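Local coordinates for putative exported protein (Aeromonas hydrophila subsp. hydrophila, PDB 4PJ2) that probably inhibits i-type lysozymes in the periplasm and binds a magnesium ion, at residues Val34-Gly39 and Gln48-Lys53; Lys62-Leu67 and Leu77-Glu82. One frame throughout, in Å; residues are numbered along the deposited sequence. Where two conformers were deposited one is given.

Interaction 1: Val34-Gly39 and Gln48-Lys53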
ATOM      1  N   VAL A  34       2.952  15.248   6.534  1.00 10.52           N
ATOM      2  CA  VAL A  34       2.194  15.634   7.701  1.00 10.45           C
ATOM      3  C   VAL A  34       2.594  17.070   7.998  1.00 10.43           C
ATOM      4  O   VAL A  34       3.764  17.371   8.093  1.00 10.88           O
ATOM      5  CB  VAL A  34       2.566  14.746   8.899  1.00 11.47           C
ATOM      6  CG1 VAL A  34       1.809  15.196  10.126  1.00 12.30           C
ATOM      7  CG2 VAL A  34       2.291  13.274   8.595  1.00 11.87           C
ATOM      8  N   ARG A  35       1.607  17.938   8.140  1.00  9.80           N
ATOM      9  CA  ARG A  35       1.841  19.362   8.414  1.00 10.40           C
ATOM     10  C   ARG A  35       1.076  19.737   9.668  1.00 10.00           C
ATOM     11  O   ARG A  35      -0.092  19.407   9.791  1.00 11.84           O
ATOM     12  CB  ARG A  35       1.399  20.235   7.238  1.00 10.63           C
ATOM     13  CG  ARG A  35       2.321  20.135   6.019  1.00 10.10           C
ATOM     14  CD  ARG A  35       1.731  20.853   4.841  1.00 11.46           C
ATOM     15  NE  ARG A  35       2.647  21.527   3.928  1.00 12.68           N
ATOM     16  CZ  ARG A  35       3.137  21.052   2.792  1.00 12.52           C
ATOM     17  NH1 ARG A  35       2.967  19.793   2.426  1.00 14.04           N
ATOM     18  NH2 ARG A  35       3.865  21.860   2.040  1.00 13.60           N
ATOM     19  N   LEU A  36       1.760  20.420  10.576  1.00 10.46           N
ATOM     20  CA  LEU A  36       1.212  20.834  11.856  1.00 10.60           C
ATOM     21  C   LEU A  36       1.053  22.339  11.879  1.00 10.69           C
ATOM     22  O   LEU A  36       1.985  23.074  11.507  1.00 11.11           O
ATOM     23  CB  LEU A  36       2.160  20.415  12.960  1.00 12.14           C
ATOM     24  CG  LEU A  36       1.752  20.697  14.394  1.00 14.13           C
ATOM     25  CD1 LEU A  36       0.496  19.926  14.761  1.00 14.24           C
ATOM     26  CD2 LEU A  36       2.883  20.363  15.335  1.00 16.23           C
ATOM     27  N   TYR A  37      -0.113  22.769  12.336  1.00 10.71           N
ATOM     28  CA  TYR A  37      -0.503  24.174  12.442  1.00 10.88           C
ATOM     29  C   TYR A  37      -0.929  24.463  13.878  1.00 11.42           C
ATOM     30  O   TYR A  37      -1.410  23.574  14.580  1.00 11.87           O
ATOM     31  CB  TYR A  37      -1.678  24.472  11.505  1.00 11.21           C
ATOM     32  CG  TYR A  37      -1.392  24.153  10.056  1.00 11.20           C
ATOM     33  CD1 TYR A  37      -1.017  25.155   9.159  1.00 11.18           C
ATOM     34  CD2 TYR A  37      -1.475  22.834   9.585  1.00 11.24           C
ATOM     35  CE1 TYR A  37      -0.731  24.853   7.853  1.00 10.77           C
ATOM     36  CE2 TYR A  37      -1.183  22.542   8.281  1.00 11.19           C
ATOM     37  CZ  TYR A  37      -0.817  23.549   7.413  1.00 10.46           C
ATOM     38  OH  TYR A  37      -0.532  23.204   6.117  1.00 11.06           O
ATOM     39  N   SER A  38      -0.801  25.700  14.328  1.00 11.95           N
ATOM     40  CA  SER A  38      -1.158  26.017  15.704  1.00 12.23           C
ATOM     41  C   SER A  38      -2.650  25.927  15.952  1.00 12.34           C
ATOM     42  O   SER A  38      -3.048  25.630  17.070  1.00 12.97           O
ATOM     43  CB  SER A  38      -0.693  27.424  16.077  1.00 13.01           C
ATOM     44  OG  SER A  38      -1.574  28.370  15.507  1.00 13.03           O
ATOM     45  N   GLY A  39      -3.478  26.171  14.940  1.00 11.71           N
ATOM     46  CA  GLY A  39      -4.920  26.223  15.129  1.00 12.53           C
ATOM     47  C   GLY A  39      -5.367  27.390  15.985  1.00 13.03           C
ATOM     48  O   GLY A  39      -6.481  27.382  16.509  1.00 14.43           O
ATOM     49  N   GLN A  48      -1.497  29.238  10.558  1.00 13.26           N
ATOM     50  CA  GLN A  48      -0.267  29.358  11.324  0.64 12.33           C
ATOM     51  C   GLN A  48       0.529  28.055  11.299  1.00 12.00           C
ATOM     52  O   GLN A  48       0.481  27.241  12.237  1.00 11.80           O
ATOM     53  CB  GLN A  48      -0.593  29.802  12.737  0.64 13.82           C
ATOM     54  CG  GLN A  48       0.569  30.343  13.499  0.64 15.96           C
ATOM     55  CD  GLN A  48       0.136  31.232  14.646  0.64 18.30           C
ATOM     56  OE1 GLN A  48      -0.388  30.751  15.655  0.64 18.96           O
ATOM     57  NE2 GLN A  48       0.359  32.535  14.506  0.64 20.21           N
ATOM     58  N   PHE A  49       1.247  27.857  10.223  1.00 11.78           N
ATOM     59  CA  PHE A  49       2.072  26.696  10.049  1.00 11.72           C
ATOM     60  C   PHE A  49       3.176  26.642  11.076  1.00 11.77           C
ATOM     61  O   PHE A  49       3.824  27.642  11.344  1.00 12.65           O
ATOM     62  CB  PHE A  49       2.662  26.725   8.627  1.00 11.76           C
ATOM     63  CG  PHE A  49       3.661  25.632   8.366  1.00 11.26           C
ATOM     64  CD1 PHE A  49       3.260  24.331   8.151  1.00 11.42           C
ATOM     65  CD2 PHE A  49       5.011  25.922   8.350  1.00 11.90           C
ATOM     66  CE1 PHE A  49       4.191  23.355   7.916  1.00 11.35           C
ATOM     67  CE2 PHE A  49       5.943  24.941   8.101  1.00 12.42           C
ATOM     68  CZ  PHE A  49       5.520  23.657   7.886  1.00 11.28           C
ATOM     69  N   ILE A  50       3.425  25.444  11.600  1.00 11.45           N
ATOM     70  CA  ILE A  50       4.511  25.204  12.547  1.00 12.25           C
ATOM     71  C   ILE A  50       5.644  24.362  11.955  1.00 12.06           C
ATOM     72  O   ILE A  50       6.811  24.757  11.975  1.00 12.64           O
ATOM     73  CB  ILE A  50       3.979  24.531  13.840  1.00 12.91           C
ATOM     74  CG1 ILE A  50       2.988  25.451  14.551  1.00 14.27           C
ATOM     75  CG2 ILE A  50       5.135  24.143  14.763  1.00 13.90           C
ATOM     76  CD1 ILE A  50       2.257  24.812  15.715  1.00 15.76           C
ATOM     77  N   ASP A  51       5.311  23.180  11.445  1.00 11.47           N
ATOM     78  CA  ASP A  51       6.329  22.260  10.935  1.00 12.02           C
ATOM     79  C   ASP A  51       5.673  21.208  10.059  1.00 10.53           C
ATOM     80  O   ASP A  51       4.465  20.994  10.112  1.00 11.29           O
ATOM     81  CB  ASP A  51       7.087  21.602  12.092  1.00 13.59           C
ATOM     82  CG  ASP A  51       8.369  20.906  11.662  1.00 16.10           C
ATOM     83  OD1 ASP A  51       8.920  21.205  10.581  1.00 16.00           O
ATOM     84  OD2 ASP A  51       8.818  20.030  12.416  1.00 21.08           O
ATOM     85  N   GLY A  52       6.477  20.538   9.246  1.00 10.76           N
ATOM     86  CA  GLY A  52       5.982  19.462   8.421  1.00 11.19           C
ATOM     87  C   GLY A  52       7.071  18.464   8.139  1.00 10.68           C
ATOM     88  O   GLY A  52       8.251  18.800   8.233  1.00 11.39           O
ATOM     89  N   LYS A  53       6.661  17.243   7.797  1.00 10.27           N
ATOM     90  CA  LYS A  53       7.584  16.164   7.486  1.00 10.90           C
ATOM     91  C   LYS A  53       7.054  15.386   6.304  1.00 10.16           C
ATOM     92  O   LYS A  53       5.844  15.205   6.164  1.00 12.06           O
ATOM     93  CB  LYS A  53       7.729  15.224   8.681  1.00 13.62           C
ATOM     94  CG  LYS A  53       8.266  15.868   9.920  1.00 18.69           C
ATOM     95  CD  LYS A  53       9.731  16.189   9.821  1.00 24.28           C
ATOM     96  CE  LYS A  53      10.159  17.106  10.959  1.00 28.13           C
ATOM     97  NZ  LYS A  53      11.617  17.386  10.906  1.00 29.99           N
TER
HETATM   98  O   HOH W   1      -3.201  27.594  12.356  1.00 12.14           O
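This contact lies at the loop end of the beta hairpin of strands 30-37 and 49-57, and a classic beta bulge, with I50 and D51 both facing L36, breaks its register. L36 N makes a nearly straight bond to D51 O (2.8 Å, 175° at the hydrogen), while L36 O takes I50 N at 2.8 Å and, weakly, D51 N at 3.3 Å, so one carbonyl serves both residues of the bulge. Farther from the turn, V34 and K53 form a reciprocal hydrogen-bonded pair. Between this pair and L36-D51, R35 faces G52, and the close approach of V34 O to G52 CA (3.1 Å) is a CA-H...O contact.

The Y37 and F49 side chains share one face of the sheet as an edge-to-face pair: the edge of F49 is directed at the Y37 ring face, with planes at 71° and centroids 5.8 Å apart. F49 CG lies anti to its backbone nitrogen (chi1 174°), which brings CD1 over Y37, while R35 CG meets the edge of F49 at CE1. The guanidinium of R35 is held by a salt bridge to D33.

At the turn end S38 N bonds Q48 O, and S38 OG tentatively donates to Q48 OE1 at 2.7 Å in one of two Q48 conformers; the same OG is also bonded to A40 N. One water accepts from both G39 N and Q48 N. I50 CD1 packs against the S38 backbone, 3.5 Å from its N. On the other face V34 and L36 are buried against L103 of strand 102-112. Strand 49-57 is outermost in its four-stranded sheet within this chain, and the arrangement is that of an antiparallel hairpin with a classic bulge near its loop.

Interaction 2: Lys62-Leu67 and Leu77-Glu82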
ATOM      1  N   LYS A  62      -4.558   4.514   4.151  1.00 17.94           N
ATOM      2  CA  LYS A  62      -5.797   3.812   4.419  1.00 20.73           C
ATOM      3  C   LYS A  62      -6.609   4.535   5.483  1.00 22.12           C
ATOM      4  O   LYS A  62      -7.824   4.630   5.371  1.00 24.94           O
ATOM      5  CB  LYS A  62      -5.466   2.397   4.884  1.00 23.18           C
ATOM      6  CG  LYS A  62      -6.688   1.535   5.173  1.00 26.24           C
ATOM      7  CD  LYS A  62      -6.337   0.275   5.967  1.00 29.68           C
ATOM      8  CE  LYS A  62      -7.585  -0.448   6.479  1.00 32.14           C
ATOM      9  NZ  LYS A  62      -7.254  -1.382   7.578  1.00 33.79           N
ATOM     10  N   GLU A  63      -5.941   5.026   6.522  1.00 20.93           N
ATOM     11  CA  GLU A  63      -6.641   5.696   7.616  1.00 22.25           C
ATOM     12  C   GLU A  63      -5.661   6.457   8.502  1.00 19.71           C
ATOM     13  O   GLU A  63      -4.462   6.167   8.521  1.00 18.76           O
ATOM     14  CB  GLU A  63      -7.444   4.694   8.442  1.00 27.19           C
ATOM     15  CG  GLU A  63      -6.607   3.801   9.312  1.00 30.81           C
ATOM     16  CD  GLU A  63      -7.452   2.870  10.175  1.00 35.10           C
ATOM     17  OE1 GLU A  63      -7.097   1.680  10.260  1.00 37.37           O
ATOM     18  OE2 GLU A  63      -8.457   3.323  10.775  1.00 36.49           O
ATOM     19  N   LEU A  64      -6.204   7.425   9.232  1.00 19.53           N
ATOM     20  CA  LEU A  64      -5.466   8.173  10.243  1.00 18.86           C
ATOM     21  C   LEU A  64      -6.088   7.812  11.582  1.00 19.39           C
ATOM     22  O   LEU A  64      -7.316   7.736  11.698  1.00 20.62           O
ATOM     23  CB  LEU A  64      -5.619   9.678  10.037  1.00 18.52           C
ATOM     24  CG  LEU A  64      -5.250  10.180   8.645  1.00 19.46           C
ATOM     25  CD1 LEU A  64      -5.404  11.694   8.624  1.00 21.30           C
ATOM     26  CD2 LEU A  64      -3.834   9.782   8.232  1.00 18.47           C
ATOM     27  N   LYS A  65      -5.243   7.621  12.588  1.00 19.11           N
ATOM     28  CA  LYS A  65      -5.716   7.385  13.949  1.00 20.26           C
ATOM     29  C   LYS A  65      -5.063   8.371  14.900  1.00 20.87           C
ATOM     30  O   LYS A  65      -3.915   8.768  14.708  1.00 20.66           O
ATOM     31  CB  LYS A  65      -5.381   5.964  14.401  1.00 22.01           C
ATOM     32  CG  LYS A  65      -5.925   4.856  13.529  1.00 25.34           C
ATOM     33  CD  LYS A  65      -5.418   3.507  14.036  1.00 28.41           C
ATOM     34  CE  LYS A  65      -5.988   2.348  13.246  1.00 31.19           C
ATOM     35  NZ  LYS A  65      -7.402   2.053  13.610  1.00 32.50           N
ATOM     36  N   LEU A  66      -5.816   8.752  15.929  1.00 20.52           N
ATOM     37  CA  LEU A  66      -5.314   9.592  17.009  1.00 21.59           C
ATOM     38  C   LEU A  66      -5.444   8.807  18.300  1.00 22.43           C
ATOM     39  O   LEU A  66      -6.557   8.566  18.792  1.00 25.36           O
ATOM     40  CB  LEU A  66      -6.121  10.890  17.140  1.00 22.76           C
ATOM     41  CG  LEU A  66      -5.958  11.899  16.013  1.00 23.88           C
ATOM     42  CD1 LEU A  66      -6.889  13.086  16.230  1.00 25.19           C
ATOM     43  CD2 LEU A  66      -4.509  12.351  15.934  1.00 23.02           C
ATOM     44  N   LEU A  67      -4.312   8.385  18.845  1.00 22.08           N
ATOM     45  CA  LEU A  67      -4.318   7.501  20.009  1.00 22.63           C
ATOM     46  C   LEU A  67      -3.064   7.748  20.819  1.00 22.87           C
ATOM     47  O   LEU A  67      -2.004   7.983  20.254  1.00 22.83           O
ATOM     48  CB  LEU A  67      -4.356   6.040  19.558  1.00 24.99           C
ATOM     49  CG  LEU A  67      -5.649   5.555  18.896  1.00 28.14           C
ATOM     50  CD1 LEU A  67      -5.471   4.169  18.301  1.00 29.23           C
ATOM     51  CD2 LEU A  67      -6.790   5.539  19.894  1.00 29.92           C
ATOM     52  N   LEU A  77      -0.297  10.850  16.347  1.00 17.84           N
ATOM     53  CA  LEU A  77      -0.906  10.596  15.057  1.00 16.58           C
ATOM     54  C   LEU A  77      -0.321   9.346  14.469  1.00 17.25           C
ATOM     55  O   LEU A  77       0.897   9.193  14.434  1.00 18.30           O
ATOM     56  CB  LEU A  77      -0.623  11.772  14.122  1.00 16.61           C
ATOM     57  CG  LEU A  77      -1.021  11.574  12.655  1.00 15.73           C
ATOM     58  CD1 LEU A  77      -2.517  11.482  12.452  1.00 17.41           C
ATOM     59  CD2 LEU A  77      -0.428  12.694  11.812  1.00 15.96           C
ATOM     60  N   ILE A  78      -1.192   8.469  13.996  1.00 16.50           N
ATOM     61  CA  ILE A  78      -0.757   7.256  13.304  1.00 16.60           C
ATOM     62  C   ILE A  78      -1.298   7.298  11.894  1.00 15.36           C
ATOM     63  O   ILE A  78      -2.490   7.449  11.685  1.00 17.09           O
ATOM     64  CB  ILE A  78      -1.209   5.964  14.021  1.00 17.95           C
ATOM     65  CG1 ILE A  78      -0.686   5.966  15.458  1.00 19.56           C
ATOM     66  CG2 ILE A  78      -0.695   4.742  13.239  1.00 18.38           C
ATOM     67  CD1 ILE A  78      -1.690   6.430  16.508  1.00 21.53           C
ATOM     68  N   VAL A  79      -0.395   7.204  10.919  1.00 14.17           N
ATOM     69  CA  VAL A  79      -0.773   7.154   9.514  1.00 13.57           C
ATOM     70  C   VAL A  79      -0.592   5.722   9.036  1.00 14.02           C
ATOM     71  O   VAL A  79       0.516   5.194   9.081  1.00 14.69           O
ATOM     72  CB  VAL A  79       0.068   8.118   8.647  1.00 13.49           C
ATOM     73  CG1 VAL A  79      -0.370   8.048   7.191  1.00 14.28           C
ATOM     74  CG2 VAL A  79      -0.056   9.549   9.160  1.00 13.62           C
ATOM     75  N   VAL A  80      -1.689   5.092   8.617  1.00 13.58           N
ATOM     76  CA  VAL A  80      -1.680   3.690   8.205  1.00 14.34           C
ATOM     77  C   VAL A  80      -1.728   3.615   6.695  1.00 14.04           C
ATOM     78  O   VAL A  80      -2.552   4.256   6.072  1.00 15.03           O
ATOM     79  CB  VAL A  80      -2.878   2.909   8.785  1.00 15.33           C
ATOM     80  CG1 VAL A  80      -2.770   1.440   8.381  1.00 16.20           C
ATOM     81  CG2 VAL A  80      -2.934   3.059  10.295  1.00 16.51           C
ATOM     82  N   VAL A  81      -0.847   2.803   6.128  1.00 14.00           N
ATOM     83  CA  VAL A  81      -0.695   2.679   4.683  1.00 14.52           C
ATOM     84  C   VAL A  81      -0.860   1.220   4.280  1.00 15.85           C
ATOM     85  O   VAL A  81      -0.305   0.340   4.928  1.00 16.51           O
ATOM     86  CB  VAL A  81       0.696   3.185   4.242  1.00 14.53           C
ATOM     87  CG1 VAL A  81       0.940   2.986   2.746  1.00 15.95           C
ATOM     88  CG2 VAL A  81       0.829   4.666   4.580  1.00 14.38           C
ATOM     89  N   GLU A  82      -1.604   0.989   3.202  1.00 16.67           N
ATOM     90  CA  GLU A  82      -1.913  -0.353   2.696  0.53 17.54           C
ATOM     91  C   GLU A  82      -1.166  -0.590   1.381  1.00 16.98           C
ATOM     92  O   GLU A  82      -1.337   0.170   0.435  1.00 17.40           O
ATOM     93  CB  GLU A  82      -3.432  -0.460   2.468  0.53 19.10           C
ATOM     94  CG  GLU A  82      -3.927  -1.669   1.661  0.53 20.48           C
ATOM     95  CD  GLU A  82      -5.438  -1.658   1.448  0.53 22.42           C
ATOM     96  OE1 GLU A  82      -5.913  -0.983   0.508  0.53 24.33           O
ATOM     97  OE2 GLU A  82      -6.152  -2.328   2.224  0.53 22.89           O
TER
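K65 and I78 exchange two backbone hydrogen bonds, K65 N to I78 O at 2.9 Å and I78 N to K65 O at 2.8 Å, at the middle of the antiparallel pairing of strands 60-67 and 76-82. At the next hydrogen-bonded pair, V80 N reaches E63 O in a nearly straight bond of 3.0 Å. V80 O is taken by K62 N at 2.8 Å, so K62 and E63 both face V80 and form a classic beta bulge at this end.

Side chains lie on both faces. L64 and V79 run side by side, the CD2 methyl of L64 meeting both methyls of V79, the nearer being CG2 at 3.9 Å. On the same face L66 and L77 cross, CD2 of L66 touching CD1 of L77 at 4.1 Å; L77 CG stands anti to its backbone nitrogen (chi1 171°), and with the second torsion at 67° this turns CD1 toward strand 60-67. The opposite face carries E63, K65, I78 and V80. There E63 CG lies alongside V80, 3.9 Å from its CB, and I78 CD1 reaches over the K65 carbonyl toward L67, meeting L67 CB at 4.1 Å.

Next come the charges: K65 NZ bends back to E63 OE2 in a weak salt bridge along its own strand, its chain turning at the last torsion (chi4 -76°). Apolar groups of another protein chain pack on K62 and E82.

Helix 118-123 lies over the face of K65 and I78, with I119 touching both and L67, and L122 touching I78. On the other face L64 and L66 meet L9 of strand 6-10, while strand 90-98 continues the sheet beyond strand 76-82 through backbone bonds from L77, V79 and V81.

Interactions 1 and 2 lie in series along the chain, each in a beta hairpin of its own four-stranded antiparallel sheet, with centres about 17 Å apart. Strand 49-57 of interaction 1 is followed directly by strand 60-67 of interaction 2, which carries the chain from one sheet to the other. The two contacts also touch in space: V34 CG1 packs on L77 CD2 at 3.8 Å, joining the two sheets through apolar side chains. The loop between the strands of interaction 2 and the first residue of strand 76-82 hold the magnesium ion, bound by D68, N70, D72, Q74 and E76. Interaction 1 is the more exposed, whereas interaction 2 lies nearer the centre of the chain.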